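Local structure of dehydrogenase (Chromobacterium violaceum, 3Q2I) at residues E40-C45 with A72-D77; G204-V209 with V228-R233; G259-V264 with F279-A284. The protein probably uses NAD to oxidise the sugar C3 hydroxyl of UDP-GlcNAcA, an early step toward 2,3-diacetamido-2,3-dideoxy-D-mannuronic acid. One frame throughout, in Å; residues are numbered along the deposited sequence.

Contact 1: E40-C45 with A72-D77; sequences ELIDVC and AQTDAD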
loop_
_atom_site.group_PDB
_atom_site.type_symbol
_atom_site.label_atom_id
_atom_site.label_comp_id
_atom_site.label_asym_id
_atom_site.label_seq_id
_atom_site.Cartn_x
_atom_site.Cartn_y
_atom_site.Cartn_z
ATOM N N GLU A 40 49.074 -12.222 24.382
ATOM C CA GLU A 40 50.015 -11.611 23.465
ATOM C C GLU A 40 49.485 -11.477 22.039
ATOM O O GLU A 40 48.702 -12.305 21.562
ATOM C CB GLU A 40 51.310 -12.421 23.422
ATOM C CG GLU A 40 51.132 -13.807 22.821
ATOM C CD GLU A 40 52.259 -14.755 23.205
ATOM O OE1 GLU A 40 51.998 -15.978 23.302
ATOM O OE2 GLU A 40 53.395 -14.262 23.393
ATOM N N LEU A 41 49.961 -10.432 21.369
ATOM C CA LEU A 41 49.647 -10.190 19.970
ATOM C C LEU A 41 50.803 -10.704 19.123
ATOM O O LEU A 41 51.898 -10.141 19.162
ATOM C CB LEU A 41 49.408 -8.688 19.754
ATOM C CG LEU A 41 49.096 -8.273 18.317
ATOM C CD1 LEU A 41 47.709 -8.773 17.894
ATOM C CD2 LEU A 41 49.087 -6.748 18.383
ATOM N N ILE A 42 50.567 -11.746 18.338
ATOM C CA ILE A 42 51.629 -12.443 17.636
ATOM C C ILE A 42 51.674 -12.203 16.133
ATOM O O ILE A 42 52.660 -12.541 15.479
ATOM C CB ILE A 42 51.600 -13.970 17.928
ATOM C CG1 ILE A 42 50.185 -14.518 17.680
ATOM C CG2 ILE A 42 51.892 -14.229 19.405
ATOM C CD1 ILE A 42 50.132 -16.015 17.373
ATOM N N ASP A 43 50.604 -11.635 15.551
ATOM C CA ASP A 43 50.579 -11.461 14.115
ATOM C C ASP A 43 49.673 -10.261 13.791
ATOM O O ASP A 43 48.655 -10.092 14.463
ATOM C CB ASP A 43 49.975 -12.703 13.462
ATOM C CG ASP A 43 50.885 -13.901 13.567
ATOM O OD1 ASP A 43 51.817 -13.987 12.727
ATOM O OD2 ASP A 43 50.661 -14.721 14.481
ATOM N N VAL A 44 50.105 -9.424 12.854
ATOM C CA VAL A 44 49.322 -8.249 12.443
ATOM C C VAL A 44 49.276 -8.227 10.929
ATOM O O VAL A 44 50.152 -8.757 10.226
ATOM C CB VAL A 44 49.820 -6.901 13.009
ATOM C CG1 VAL A 44 49.593 -6.805 14.485
ATOM C CG2 VAL A 44 51.307 -6.630 12.618
ATOM N N CYS A 45 48.197 -7.637 10.384
ATOM C CA CYS A 45 47.991 -7.664 8.951
ATOM C C CYS A 45 47.433 -6.309 8.502
ATOM O O CYS A 45 46.527 -5.767 9.148
ATOM C CB CYS A 45 46.968 -8.745 8.579
ATOM S SG CYS A 45 46.503 -8.704 6.844
ATOM N N ALA A 72 46.783 -18.606 7.152
ATOM C CA ALA A 72 47.608 -19.786 6.867
ATOM C C ALA A 72 48.791 -19.973 7.845
ATOM O O ALA A 72 49.348 -21.067 7.960
ATOM C CB ALA A 72 48.114 -19.726 5.423
ATOM N N GLN A 73 49.189 -18.923 8.550
ATOM C CA GLN A 73 50.396 -18.986 9.358
ATOM C C GLN A 73 50.170 -18.928 10.865
ATOM O O GLN A 73 50.846 -19.616 11.639
ATOM C CB GLN A 73 51.391 -17.920 8.907
ATOM C CG GLN A 73 51.805 -18.045 7.450
ATOM C CD GLN A 73 52.605 -16.841 7.016
ATOM O OE1 GLN A 73 53.367 -16.290 7.815
ATOM N NE2 GLN A 73 52.431 -16.414 5.763
ATOM N N THR A 74 49.222 -18.111 11.303
ATOM C CA THR A 74 49.135 -17.763 12.706
ATOM C C THR A 74 48.579 -18.926 13.527
ATOM O O THR A 74 47.766 -19.707 13.044
ATOM C CB THR A 74 48.293 -16.481 12.896
ATOM O OG1 THR A 74 48.435 -15.998 14.239
ATOM C CG2 THR A 74 46.807 -16.759 12.607
ATOM N N ASP A 75 49.031 -19.073 14.760
ATOM C CA ASP A 75 48.315 -19.968 15.663
ATOM C C ASP A 75 47.632 -19.135 16.736
ATOM O O ASP A 75 47.583 -19.468 17.919
ATOM C CB ASP A 75 49.234 -21.080 16.194
ATOM C CG ASP A 75 50.371 -20.553 17.040
ATOM O OD1 ASP A 75 50.643 -19.335 17.052
ATOM O OD2 ASP A 75 50.990 -21.380 17.745
ATOM N N ALA A 76 47.105 -17.984 16.319
ATOM C CA ALA A 76 46.348 -17.174 17.266
ATOM C C ALA A 76 45.113 -17.954 17.682
ATOM O O ALA A 76 44.627 -18.781 16.910
ATOM C CB ALA A 76 45.932 -15.833 16.610
ATOM N N ASP A 77 44.629 -17.687 18.891
ATOM C CA ASP A 77 43.343 -18.205 19.366
ATOM C C ASP A 77 42.206 -17.354 18.748
ATOM O O ASP A 77 41.173 -17.893 18.360
ATOM C CB ASP A 77 43.284 -18.090 20.886
ATOM C CG ASP A 77 44.305 -18.994 21.575
ATOM O OD1 ASP A 77 44.272 -20.193 21.273
ATOM O OD2 ASP A 77 45.152 -18.482 22.321
#
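Thr74 meets Asp43 where the chain leaves helix 67-73 and passes alongside strand 39-45 of the NAD-binding Rossmann domain. The threonine hydroxyl donates to the carboxylate, OG1 of Thr74 lying 2.6 Å from OD2 of Asp43. It reaches this oxygen from above the carboxylate plane, 56° out of it. With OG1 anti to the backbone N of Thr74 (chi1 -168°), the hydroxyl is turned to the strand and is also left within range of the chain that follows. OG1 accepts there from N of Ala76 at 3.2 Å, closing an ST turn. Asp75, inside that turn, brings OD1 to 3.4 Å from CD1 of Ile42, a plain van der Waals approach with the two side chains roughly perpendicular. Its carboxylate has its stronger partner elsewhere, OD2 forming a salt bridge with Arg15 of the adjacent strand 14-19. Ala76 supplies the apolar end of the contact: its CB is 4.3 Å from CD1 of Ile42. CD1 of Ile42 also lies 3.6 Å from OG1 of Thr74, these two side chains again at about a right angle. Beyond this point the chain enters strand 78-81, so the contact borders the connection from helix to strand in the parallel sheet. Buried Asp43 uses both carboxylate oxygens, OD1 bonding to His64 of strand 62-64 and OD2 to Thr74. These two bonds fix the rotation of its carboxylate, while the threonine's donated and accepted bonds tie the turn to the strand; the hydroxyl's donated bond would probably favour the charged carboxylate.

Contact 2: G204-V209 with V228-R233; sequences GPVESV and VSVKWR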
loop_
_atom_site.group_PDB
_atom_site.type_symbol
_atom_site.label_atom_id
_atom_site.label_comp_id
_atom_site.label_asym_id
_atom_site.label_seq_id
_atom_site.Cartn_x
_atom_site.Cartn_y
_atom_site.Cartn_z
ATOM N N GLY A 204 14.770 -2.702 26.200
ATOM C CA GLY A 204 14.117 -3.985 25.941
ATOM C C GLY A 204 13.710 -4.150 24.467
ATOM O O GLY A 204 14.095 -3.354 23.606
ATOM N N PRO A 205 12.955 -5.211 24.176
ATOM C CA PRO A 205 12.658 -5.527 22.782
ATOM C C PRO A 205 11.856 -4.423 22.110
ATOM O O PRO A 205 10.829 -3.996 22.634
ATOM C CB PRO A 205 11.790 -6.780 22.895
ATOM C CG PRO A 205 12.243 -7.420 24.237
ATOM C CD PRO A 205 12.495 -6.252 25.119
ATOM N N VAL A 206 12.301 -4.040 20.906
ATOM C CA VAL A 206 11.647 -3.016 20.092
ATOM C C VAL A 206 10.622 -3.704 19.190
ATOM O O VAL A 206 10.852 -4.799 18.638
ATOM C CB VAL A 206 12.695 -2.230 19.275
ATOM C CG1 VAL A 206 11.984 -1.369 18.182
ATOM C CG2 VAL A 206 13.602 -1.400 20.227
ATOM N N GLU A 207 9.469 -3.077 19.048
ATOM C CA GLU A 207 8.406 -3.548 18.164
ATOM C C GLU A 207 8.557 -2.978 16.760
ATOM O O GLU A 207 8.591 -3.740 15.799
ATOM C CB GLU A 207 7.036 -3.106 18.708
ATOM C CG GLU A 207 5.908 -3.685 17.860
ATOM C CD GLU A 207 4.561 -3.480 18.491
ATOM O OE1 GLU A 207 3.785 -2.649 17.997
ATOM O OE2 GLU A 207 4.310 -4.094 19.543
ATOM N N SER A 208 8.803 -1.661 16.657
ATOM C CA SER A 208 8.882 -1.051 15.309
ATOM C C SER A 208 9.589 0.302 15.420
ATOM O O SER A 208 9.694 0.862 16.544
ATOM C CB SER A 208 7.503 -0.942 14.645
ATOM O OG SER A 208 6.659 -0.016 15.356
ATOM N N VAL A 209 10.039 0.792 14.268
ATOM C CA VAL A 209 10.610 2.131 14.200
ATOM C C VAL A 209 10.030 2.866 13.006
ATOM O O VAL A 209 9.600 2.263 12.015
ATOM C CB VAL A 209 12.156 2.057 14.059
ATOM C CG1 VAL A 209 12.774 1.344 15.268
ATOM C CG2 VAL A 209 12.559 1.373 12.743
ATOM N N VAL A 228 14.705 9.019 14.734
ATOM C CA VAL A 228 13.915 7.785 14.671
ATOM C C VAL A 228 12.903 7.797 15.795
ATOM O O VAL A 228 13.305 8.026 16.937
ATOM C CB VAL A 228 14.792 6.541 14.732
ATOM C CG1 VAL A 228 15.700 6.517 15.955
ATOM C CG2 VAL A 228 13.936 5.285 14.588
ATOM N N SER A 229 11.633 7.521 15.470
ATOM C CA SER A 229 10.536 7.276 16.416
ATOM C C SER A 229 10.582 5.762 16.720
ATOM O O SER A 229 10.680 4.957 15.771
ATOM C CB SER A 229 9.210 7.610 15.643
ATOM O OG SER A 229 9.193 8.956 15.276
ATOM N N VAL A 230 10.535 5.378 18.014
ATOM C CA VAL A 230 10.641 3.985 18.403
ATOM C C VAL A 230 9.444 3.572 19.274
ATOM O O VAL A 230 9.016 4.314 20.202
ATOM C CB VAL A 230 11.914 3.801 19.256
ATOM C CG1 VAL A 230 12.106 2.299 19.684
ATOM C CG2 VAL A 230 13.132 4.277 18.482
ATOM N N LYS A 231 8.917 2.362 19.012
ATOM C CA LYS A 231 7.871 1.752 19.816
ATOM C C LYS A 231 8.381 0.450 20.375
ATOM O O LYS A 231 8.804 -0.406 19.590
ATOM C CB LYS A 231 6.545 1.545 19.061
ATOM C CG LYS A 231 5.521 0.801 19.949
ATOM C CD LYS A 231 4.246 0.548 19.183
ATOM C CE LYS A 231 3.314 -0.321 20.041
ATOM N NZ LYS A 231 2.150 -0.821 19.265
ATOM N N TRP A 232 8.376 0.288 21.704
ATOM C CA TRP A 232 8.809 -0.964 22.340
ATOM C C TRP A 232 7.620 -1.897 22.502
ATOM O O TRP A 232 6.450 -1.460 22.546
ATOM C CB TRP A 232 9.466 -0.621 23.711
ATOM C CG TRP A 232 10.888 -0.242 23.599
ATOM C CD1 TRP A 232 11.962 -1.091 23.697
ATOM C CD2 TRP A 232 11.449 1.073 23.402
ATOM N NE1 TRP A 232 13.126 -0.400 23.542
ATOM C CE2 TRP A 232 12.855 0.925 23.345
ATOM C CE3 TRP A 232 10.908 2.354 23.254
ATOM C CZ2 TRP A 232 13.715 1.998 23.197
ATOM C CZ3 TRP A 232 11.761 3.410 23.111
ATOM C CH2 TRP A 232 13.155 3.235 23.057
ATOM N N ARG A 233 7.901 -3.220 22.538
ATOM C CA ARG A 233 6.850 -4.212 22.722
ATOM C C ARG A 233 6.124 -4.016 24.052
ATOM O O ARG A 233 4.959 -4.378 24.160
ATOM C CB ARG A 233 7.422 -5.624 22.675
ATOM C CG ARG A 233 8.134 -5.950 21.372
ATOM C CD ARG A 233 8.272 -7.478 21.254
ATOM N NE ARG A 233 9.101 -7.773 20.085
ATOM C CZ ARG A 233 8.587 -7.743 18.859
ATOM N NH1 ARG A 233 9.363 -8.044 17.807
ATOM N NH2 ARG A 233 7.313 -7.386 18.701
HETATM O O HOH W 1 4.964 -6.495 20.221
HETATM O O HOH W 2 1.862 -3.948 19.780
#
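A classic beta bulge interrupts the antiparallel hairpin of strands 206-214 and 225-232, with Glu207 and Ser208 both facing Lys231. The carbonyl O of Lys231 accepts two backbone bonds, from N of Glu207 at 2.8 Å and N of Ser208 at 3.2 Å. Regular pairing resumes with N of Lys231 bound to O of Ser208, while N of Arg233 binds O of Pro205 on the other side of the bulge. Glu207 and Lys231 then run side by side in the same direction, both extended, with CG of Glu207 anti to its N (chi1 -175°). Their salt bridge joins NZ of Lys231 to OE1 of Glu207 at 2.8 Å, on the syn side and 28° out of the carboxylate plane. OE2 of Glu207 accepts from two waters, one of which accepts in turn from NH2 of Arg233 and the other from NZ of Lys231. Val206 carries the apolar part: its CG2 makes a CH-pi contact over the indole of Trp232, 3.9 Å from the five-membered-ring centroid, while its CG1 meets CG1 of Val230 at 4.0 Å. The indole NE1 bonds to O of Leu199 in helix 193-203, and Arg233 NH1 to O of Leu350. Helix 325-344 packs on Val206, Val209 and Val228; strand 348-349 flanks 206-214, strand 237-243 flanks 225-232, and Tyr212 of a second subunit bonds to Ser208 OG.

Contact 3: G259-V264 with F279-A284; sequences GEKGSV and FSEPHA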
loop_
_atom_site.group_PDB
_atom_site.type_symbol
_atom_site.label_atom_id
_atom_site.label_comp_id
_atom_site.label_asym_id
_atom_site.label_seq_id
_atom_site.Cartn_x
_atom_site.Cartn_y
_atom_site.Cartn_z
ATOM N N GLY A 259 9.698 6.387 33.604
ATOM C CA GLY A 259 8.707 5.369 33.874
ATOM C C GLY A 259 7.794 5.687 35.042
ATOM O O GLY A 259 7.750 6.805 35.542
ATOM N N GLU A 260 6.989 4.700 35.393
ATOM C CA GLU A 260 5.941 4.846 36.411
ATOM C C GLU A 260 6.524 5.384 37.712
ATOM O O GLU A 260 5.934 6.254 38.392
ATOM C CB GLU A 260 5.348 3.459 36.572
ATOM C CG GLU A 260 4.211 3.255 37.566
ATOM C CD GLU A 260 3.951 1.735 37.750
ATOM O OE1 GLU A 260 4.623 0.852 37.132
ATOM O OE2 GLU A 260 3.039 1.412 38.535
ATOM N N LYS A 261 7.680 4.850 38.079
ATOM C CA LYS A 261 8.199 5.183 39.394
ATOM C C LYS A 261 9.652 5.634 39.374
ATOM O O LYS A 261 10.369 5.536 40.374
ATOM C CB LYS A 261 7.927 4.059 40.388
ATOM C CG LYS A 261 8.592 2.761 40.042
ATOM C CD LYS A 261 8.002 1.628 40.893
ATOM C CE LYS A 261 8.781 0.330 40.699
ATOM N NZ LYS A 261 8.730 -0.560 41.895
ATOM N N GLY A 262 10.074 6.261 38.278
ATOM C CA GLY A 262 11.437 6.717 38.168
ATOM C C GLY A 262 11.655 7.601 36.962
ATOM O O GLY A 262 10.978 7.408 35.940
ATOM N N SER A 263 12.569 8.561 37.072
ATOM C CA SER A 263 12.922 9.473 35.970
ATOM C C SER A 263 14.428 9.698 36.017
ATOM O O SER A 263 14.993 10.070 37.068
ATOM C CB SER A 263 12.201 10.824 36.078
ATOM O OG SER A 263 10.792 10.656 36.039
ATOM N N VAL A 264 15.121 9.425 34.923
ATOM C CA VAL A 264 16.562 9.583 34.886
ATOM C C VAL A 264 17.010 10.319 33.635
ATOM O O VAL A 264 16.373 10.195 32.574
ATOM C CB VAL A 264 17.238 8.207 34.944
ATOM C CG1 VAL A 264 18.666 8.250 34.463
ATOM C CG2 VAL A 264 17.152 7.664 36.350
ATOM N N PHE A 279 13.947 8.284 41.958
ATOM C CA PHE A 279 13.183 7.044 42.060
ATOM C C PHE A 279 12.202 7.046 43.225
ATOM O O PHE A 279 12.430 7.773 44.208
ATOM C CB PHE A 279 14.126 5.846 42.128
ATOM C CG PHE A 279 14.853 5.577 40.842
ATOM C CD1 PHE A 279 14.249 4.840 39.829
ATOM C CD2 PHE A 279 16.127 6.074 40.637
ATOM C CE1 PHE A 279 14.934 4.598 38.637
ATOM C CE2 PHE A 279 16.813 5.868 39.460
ATOM C CZ PHE A 279 16.206 5.090 38.448
ATOM N N SER A 280 11.133 6.261 43.131
ATOM C CA SER A 280 10.104 6.261 44.165
ATOM C C SER A 280 10.627 5.648 45.461
ATOM O O SER A 280 10.166 6.041 46.533
ATOM C CB SER A 280 8.810 5.571 43.734
ATOM O OG SER A 280 8.977 4.178 43.575
ATOM N N GLU A 281 11.557 4.693 45.348
ATOM C CA GLU A 281 12.299 4.188 46.506
ATOM C C GLU A 281 13.821 4.114 46.348
ATOM O O GLU A 281 14.337 3.661 45.323
ATOM C CB GLU A 281 11.757 2.834 46.956
ATOM C CG GLU A 281 11.014 2.091 45.875
ATOM C CD GLU A 281 9.898 1.275 46.464
ATOM O OE1 GLU A 281 8.766 1.325 45.932
ATOM O OE2 GLU A 281 10.168 0.609 47.487
ATOM N N PRO A 282 14.554 4.555 47.387
ATOM C CA PRO A 282 16.012 4.621 47.341
ATOM C C PRO A 282 16.574 3.217 47.203
ATOM O O PRO A 282 15.833 2.258 47.402
ATOM C CB PRO A 282 16.364 5.223 48.705
ATOM C CG PRO A 282 15.237 4.778 49.586
ATOM C CD PRO A 282 14.033 4.965 48.703
ATOM N N HIS A 283 17.847 3.114 46.833
ATOM C CA HIS A 283 18.526 1.845 46.601
ATOM C C HIS A 283 19.999 2.032 46.960
ATOM O O HIS A 283 20.538 3.124 46.811
ATOM C CB HIS A 283 18.415 1.447 45.120
ATOM C CG HIS A 283 18.944 0.079 44.806
ATOM N ND1 HIS A 283 20.292 -0.193 44.691
ATOM C CD2 HIS A 283 18.305 -1.084 44.533
ATOM C CE1 HIS A 283 20.461 -1.474 44.403
ATOM N NE2 HIS A 283 19.270 -2.033 44.281
ATOM N N ALA A 284 20.655 0.961 47.403
ATOM C CA ALA A 284 22.095 0.982 47.684
ATOM C C ALA A 284 22.886 1.644 46.557
ATOM O O ALA A 284 23.783 2.460 46.801
ATOM C CB ALA A 284 22.603 -0.443 47.931
HETATM O O HOH W 3 11.375 2.796 42.275
#
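Phe279 and Val264 cross obliquely, with the far end of the phenyl ring brought against one valine methyl. CG2 of Val264 lies 3.5 Å from CZ of Phe279 and nearly as close to CE2, so this methyl touches the CZ-CE2 end of the ring. The first torsion of Phe279, which sets CG anti to the carbonyl carbon and beside the backbone N (chi1 -70°), swings the ring obliquely over the neighbouring strand. On the way it passes Gly262, whose CA is 3.8 Å from CD1 of Phe279. Gly262 and Phe279 form an antiparallel non-hydrogen-bonded pair, and the ring sits against the bare CA of the glycine, on the side to which a side chain would point. One residue further out, the backbone supplies the polar link: N of Ser280 donates to O of Lys261 at 3.0 Å, with an N-H...O angle of 145°. Ser280 points toward Lys261 and lays its hydroxyl against the base of that side chain, OG being 3.4 Å from CB of Lys261. A water 3.1 Å from Ser280 OG also makes a weak bond to O of Lys261. The lysine chain is extended beyond CG and runs past the serine toward Glu281, where NZ of Lys261 and OE1 of Glu281 remain 4.5 Å apart, too far for a salt bridge.

The contact lies where strand 262-267 pairs with the end of strand 273-279, outermost in the mixed sheet within this chain. Helix 139-149 lies against Val264 and Phe279 through Leu144 and Ala147. Phe153 and Trp277 meet the phenyl ring edge-to-face, Arg152 adds a cation-pi interaction, and a second subunit approaches Ser263 and Ser280 through Tyr247.

Contact 1 joins a strand of the parallel Rossmann sheet to the turn after helix 67-73, whereas contacts 2 and 3 belong to the mixed sheet of the C-terminal domain; the centre of contact 1 is about 41 Å from that of contact 2 and 49 Å from that of contact 3. Contact 1 is buried and the smallest in area, resting on one hydroxyl-carboxylate bond; contacts 2 and 3 are partly buried. Contact 2 is the most extensive, combining hairpin backbone bonds with a salt bridge and apolar packing. Contact 3, at the 273-279 end of the sheet, relies on one backbone bond and an aromatic ring. Both mixed-sheet contacts, unlike contact 1, reach a second subunit.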